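Local coordinates for tRNA dimethylallyltransferase (Bacillus halodurans, PDB 3EXA), which probably transfers a dimethylallyl group from dimethylallyl diphosphate to the adenine at position 37 of tRNAs that read codons beginning with uridine, at residues A[237-249]-A[259-271]. Residues are numbered along the deposited sequence; the frame is centred on the assembly and turned at random.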
loop_
_atom_site.group_PDB
_atom_site.type_symbol
_atom_site.label_atom_id
_atom_site.label_comp_id
_atom_site.label_asym_id
_atom_site.label_seq_id
_atom_site.Cartn_x
_atom_site.Cartn_y
_atom_site.Cartn_z
ATOM N N SER A 237 21.924 6.978 12.364
ATOM C CA SER A 237 23.318 6.986 12.809
ATOM C C SER A 237 23.535 7.447 14.248
ATOM O O SER A 237 24.216 6.787 15.033
ATOM C CB SER A 237 24.140 7.905 11.909
ATOM O OG SER A 237 23.784 9.265 12.151
ATOM N N VAL A 238 22.965 8.601 14.566
ATOM C CA VAL A 238 23.108 9.224 15.867
ATOM C C VAL A 238 22.219 8.655 16.958
ATOM O O VAL A 238 22.417 8.929 18.138
ATOM C CB VAL A 238 22.873 10.737 15.722
ATOM C CG1 VAL A 238 22.453 11.347 17.035
ATOM C CG2 VAL A 238 24.135 11.390 15.217
ATOM N N GLN A 239 21.241 7.859 16.566
ATOM C CA GLN A 239 20.345 7.264 17.544
ATOM C C GLN A 239 20.940 5.955 18.029
ATOM O O GLN A 239 20.384 5.287 18.901
ATOM C CB GLN A 239 18.963 7.026 16.923
ATOM C CG GLN A 239 18.177 8.308 16.680
ATOM C CD GLN A 239 16.940 8.112 15.806
ATOM O OE1 GLN A 239 17.001 7.465 14.761
ATOM N NE2 GLN A 239 15.820 8.693 16.222
ATOM N N ALA A 240 22.087 5.596 17.464
ATOM C CA ALA A 240 22.764 4.354 17.830
ATOM C C ALA A 240 23.189 4.306 19.297
ATOM O O ALA A 240 23.583 5.320 19.889
ATOM C CB ALA A 240 23.977 4.136 16.932
ATOM N N ILE A 241 23.114 3.102 19.852
ATOM C CA ILE A 241 23.447 2.819 21.238
ATOM C C ILE A 241 24.942 2.973 21.558
ATOM O O ILE A 241 25.562 2.083 22.146
ATOM C CB ILE A 241 22.971 1.392 21.598
ATOM C CG1 ILE A 241 23.160 1.127 23.084
ATOM C CG2 ILE A 241 23.715 0.368 20.757
ATOM C CD1 ILE A 241 22.564 -0.186 23.528
ATOM N N GLY A 242 25.484 4.125 21.169
ATOM C CA GLY A 242 26.880 4.474 21.377
ATOM C C GLY A 242 27.162 5.930 21.005
ATOM O O GLY A 242 28.279 6.410 21.184
ATOM N N TYR A 243 26.164 6.632 20.463
ATOM C CA TYR A 243 26.298 8.054 20.114
ATOM C C TYR A 243 25.189 8.835 20.827
ATOM O O TYR A 243 25.329 10.025 21.094
ATOM C CB TYR A 243 26.177 8.305 18.591
ATOM C CG TYR A 243 27.363 7.831 17.770
ATOM C CD1 TYR A 243 27.459 6.507 17.368
ATOM C CD2 TYR A 243 28.427 8.687 17.478
ATOM C CE1 TYR A 243 28.585 6.025 16.709
ATOM C CE2 TYR A 243 29.569 8.224 16.817
ATOM C CZ TYR A 243 29.640 6.882 16.442
ATOM O OH TYR A 243 30.774 6.375 15.850
ATOM N N LYS A 244 24.086 8.158 21.133
ATOM C CA LYS A 244 22.978 8.819 21.805
ATOM C C LYS A 244 23.358 9.230 23.230
ATOM O O LYS A 244 22.982 10.301 23.680
ATOM C CB LYS A 244 21.722 7.928 21.806
ATOM C CG LYS A 244 21.757 6.745 22.741
ATOM C CD LYS A 244 20.451 5.941 22.709
ATOM C CE LYS A 244 20.655 4.625 23.477
ATOM N NZ LYS A 244 19.452 3.747 23.561
ATOM N N GLU A 245 24.128 8.407 23.930
ATOM C CA GLU A 245 24.520 8.760 25.285
ATOM C C GLU A 245 25.326 10.052 25.289
ATOM O O GLU A 245 25.120 10.928 26.136
ATOM C CB GLU A 245 25.338 7.648 25.917
ATOM C CG GLU A 245 24.583 6.339 26.070
ATOM C CD GLU A 245 24.561 5.495 24.811
ATOM O OE1 GLU A 245 25.380 5.741 23.889
ATOM O OE2 GLU A 245 23.733 4.558 24.756
HETATM N N MSE A 246 26.246 10.181 24.345
HETATM C CA MSE A 246 27.042 11.394 24.269
HETATM C C MSE A 246 26.137 12.585 23.930
HETATM O O MSE A 246 26.329 13.686 24.445
HETATM C CB MSE A 246 28.155 11.241 23.227
HETATM C CG MSE A 246 29.211 10.213 23.611
HETATM SE SE MSE A 246 30.039 10.547 25.364
HETATM C CE MSE A 246 29.249 9.060 26.350
ATOM N N TYR A 247 25.137 12.374 23.082
ATOM C CA TYR A 247 24.241 13.467 22.738
ATOM C C TYR A 247 23.494 14.009 23.964
ATOM O O TYR A 247 23.292 15.219 24.088
ATOM C CB TYR A 247 23.260 13.042 21.646
ATOM C CG TYR A 247 23.745 13.330 20.240
ATOM C CD1 TYR A 247 22.893 13.916 19.309
ATOM C CD2 TYR A 247 25.047 13.020 19.836
ATOM C CE1 TYR A 247 23.308 14.191 18.009
ATOM C CE2 TYR A 247 25.473 13.291 18.524
ATOM C CZ TYR A 247 24.586 13.880 17.620
ATOM O OH TYR A 247 24.961 14.175 16.326
ATOM N N ASP A 248 23.074 13.137 24.875
ATOM C CA ASP A 248 22.411 13.634 26.081
ATOM C C ASP A 248 23.405 14.499 26.850
ATOM O O ASP A 248 23.042 15.541 27.394
ATOM C CB ASP A 248 21.940 12.484 26.975
ATOM C CG ASP A 248 20.682 11.832 26.458
ATOM O OD1 ASP A 248 19.650 12.527 26.315
ATOM O OD2 ASP A 248 20.716 10.618 26.191
ATOM N N TYR A 249 24.659 14.058 26.908
ATOM C CA TYR A 249 25.696 14.825 27.597
ATOM C C TYR A 249 25.866 16.190 26.926
ATOM O O TYR A 249 25.856 17.227 27.590
ATOM C CB TYR A 249 27.041 14.082 27.573
ATOM C CG TYR A 249 28.225 14.992 27.843
ATOM C CD1 TYR A 249 28.400 15.586 29.096
ATOM C CD2 TYR A 249 29.147 15.299 26.833
ATOM C CE1 TYR A 249 29.455 16.464 29.340
ATOM C CE2 TYR A 249 30.208 16.178 27.066
ATOM C CZ TYR A 249 30.351 16.756 28.325
ATOM O OH TYR A 249 31.375 17.631 28.585
ATOM N N ALA A 259 26.947 9.705 31.354
ATOM C CA ALA A 259 26.859 9.210 29.983
ATOM C C ALA A 259 27.686 7.933 29.823
ATOM O O ALA A 259 27.178 6.914 29.349
ATOM C CB ALA A 259 27.327 10.287 28.992
ATOM N N ILE A 260 28.956 7.995 30.225
ATOM C CA ILE A 260 29.869 6.847 30.151
ATOM C C ILE A 260 29.280 5.636 30.867
ATOM O O ILE A 260 29.316 4.520 30.352
ATOM C CB ILE A 260 31.242 7.173 30.809
ATOM C CG1 ILE A 260 31.966 8.258 30.015
ATOM C CG2 ILE A 260 32.115 5.927 30.866
ATOM C CD1 ILE A 260 33.158 8.835 30.742
ATOM N N ASP A 261 28.748 5.853 32.061
ATOM C CA ASP A 261 28.161 4.756 32.816
ATOM C C ASP A 261 26.943 4.182 32.090
ATOM O O ASP A 261 26.752 2.967 32.050
ATOM C CB ASP A 261 27.762 5.238 34.210
ATOM C CG ASP A 261 26.986 4.192 34.987
ATOM O OD1 ASP A 261 25.758 4.095 34.801
ATOM O OD2 ASP A 261 27.606 3.460 35.782
ATOM N N THR A 262 26.135 5.062 31.502
ATOM C CA THR A 262 24.932 4.654 30.780
ATOM C C THR A 262 25.269 3.948 29.469
ATOM O O THR A 262 24.578 3.009 29.059
ATOM C CB THR A 262 24.023 5.871 30.510
ATOM O OG1 THR A 262 23.465 6.329 31.753
ATOM C CG2 THR A 262 22.888 5.502 29.549
ATOM N N LEU A 263 26.337 4.399 28.824
ATOM C CA LEU A 263 26.785 3.793 27.575
ATOM C C LEU A 263 27.235 2.370 27.851
ATOM O O LEU A 263 26.938 1.455 27.089
ATOM C CB LEU A 263 27.953 4.591 26.982
ATOM C CG LEU A 263 28.731 3.929 25.843
ATOM C CD1 LEU A 263 27.765 3.399 24.796
ATOM C CD2 LEU A 263 29.688 4.930 25.221
ATOM N N LYS A 264 27.967 2.185 28.943
ATOM C CA LYS A 264 28.441 0.861 29.296
ATOM C C LYS A 264 27.269 -0.078 29.554
ATOM O O LYS A 264 27.247 -1.216 29.073
ATOM C CB LYS A 264 29.333 0.929 30.530
ATOM C CG LYS A 264 30.736 1.476 30.245
ATOM C CD LYS A 264 31.564 1.595 31.525
ATOM C CE LYS A 264 33.011 1.987 31.231
ATOM N NZ LYS A 264 33.853 2.008 32.462
ATOM N N ARG A 265 26.299 0.412 30.315
ATOM C CA ARG A 265 25.121 -0.360 30.655
ATOM C C ARG A 265 24.353 -0.718 29.390
ATOM O O ARG A 265 24.058 -1.892 29.150
ATOM C CB ARG A 265 24.256 0.447 31.621
ATOM C CG ARG A 265 22.978 -0.236 32.060
ATOM C CD ARG A 265 22.656 0.141 33.508
ATOM N NE ARG A 265 22.826 1.573 33.750
ATOM C CZ ARG A 265 22.130 2.527 33.136
ATOM N NH1 ARG A 265 22.353 3.806 33.418
ATOM N NH2 ARG A 265 21.205 2.203 32.241
ATOM N N ASN A 266 24.039 0.278 28.566
ATOM C CA ASN A 266 23.318 -0.012 27.332
ATOM C C ASN A 266 24.108 -0.983 26.457
ATOM O O ASN A 266 23.515 -1.825 25.789
ATOM C CB ASN A 266 23.037 1.265 26.535
ATOM C CG ASN A 266 22.147 2.234 27.278
ATOM O OD1 ASN A 266 21.335 1.835 28.109
ATOM N ND2 ASN A 266 22.289 3.516 26.974
ATOM N N SER A 267 25.436 -0.874 26.454
ATOM C CA SER A 267 26.253 -1.776 25.646
ATOM C C SER A 267 26.135 -3.216 26.141
ATOM O O SER A 267 26.118 -4.156 25.341
ATOM C CB SER A 267 27.728 -1.359 25.662
ATOM O OG SER A 267 27.953 -0.178 24.910
ATOM N N ARG A 268 26.067 -3.392 27.458
ATOM C CA ARG A 268 25.939 -4.726 28.027
ATOM C C ARG A 268 24.538 -5.268 27.763
ATOM O O ARG A 268 24.379 -6.431 27.396
ATOM C CB ARG A 268 26.200 -4.709 29.537
ATOM C CG ARG A 268 27.636 -4.393 29.931
ATOM C CD ARG A 268 27.812 -4.615 31.425
ATOM N NE ARG A 268 26.829 -3.866 32.200
ATOM C CZ ARG A 268 27.040 -2.657 32.714
ATOM N NH1 ARG A 268 28.206 -2.051 32.540
ATOM N NH2 ARG A 268 26.091 -2.053 33.413
ATOM N N ARG A 269 23.533 -4.411 27.945
ATOM C CA ARG A 269 22.132 -4.777 27.727
ATOM C C ARG A 269 21.896 -5.201 26.283
ATOM O O ARG A 269 21.084 -6.085 26.003
ATOM C CB ARG A 269 21.220 -3.583 28.021
ATOM C CG ARG A 269 20.084 -3.857 28.983
ATOM C CD ARG A 269 20.533 -3.620 30.415
ATOM N NE ARG A 269 19.658 -2.687 31.119
ATOM C CZ ARG A 269 19.480 -1.413 30.780
ATOM N NH1 ARG A 269 18.659 -0.651 31.491
ATOM N NH2 ARG A 269 20.119 -0.896 29.738
ATOM N N TYR A 270 22.597 -4.541 25.369
ATOM C CA TYR A 270 22.461 -4.825 23.948
ATOM C C TYR A 270 23.152 -6.135 23.559
ATOM O O TYR A 270 22.726 -6.810 22.623
ATOM C CB TYR A 270 23.016 -3.649 23.143
ATOM C CG TYR A 270 22.949 -3.820 21.647
ATOM C CD1 TYR A 270 24.014 -4.380 20.944
ATOM C CD2 TYR A 270 21.825 -3.415 20.931
ATOM C CE1 TYR A 270 23.962 -4.533 19.562
ATOM C CE2 TYR A 270 21.759 -3.565 19.552
ATOM C CZ TYR A 270 22.829 -4.123 18.875
ATOM O OH TYR A 270 22.760 -4.283 17.511
ATOM N N ALA A 271 24.215 -6.493 24.277
ATOM C CA ALA A 271 24.921 -7.737 23.997
ATOM C C ALA A 271 24.012 -8.880 24.442
ATOM O O ALA A 271 23.809 -9.851 23.712
ATOM C CB ALA A 271 26.247 -7.791 24.766
#
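E245 fits as a knob into a hole formed by A259, T262, L263 and N266. This joins helices 244-251 and 256-279, which run nearly antiparallel, into a helical hairpin of the IPP transferase family. Over 244-249 and 259-271 the axes come within 8.9 Å, at 160° between their directions.

The buried side is tight. The selenomethionine M246 bends its chain so that CE presses on A259 CB at 3.5 Å, closer than usual for two carbons. L263 CD1 lies 3.5 Å from E245 OE1 and also touches I241 O and G242 CA. Helix 220-229 covers this side, with A224 against M246 and L220 against L263.

The other side is looser and partly exposed. There K244 brings only CE near N266 ND2, and T262 CG2 stands 4.0 Å from E245 CG. T262 turns its hydroxyl back to E258 O in its own helix.

Before the first helix, I241 centres an inverse gamma turn. Its CG1 is anti to the backbone N (chi1 -173°), which carries CD1 across to N266 O, N266 CB and Y270 CB. Packing is thus also close at this partly exposed end. CG2 sits over one face of the Y270 ring, near its rim. Residues 239-244 probably contact substrate tRNA, and Y270 touches T101, another likely tRNA contact.

One side-chain hydrogen bond links the helices: N266 ND2 donates in its amide plane to the anti lone pair of E245 OE2, at 2.8 Å.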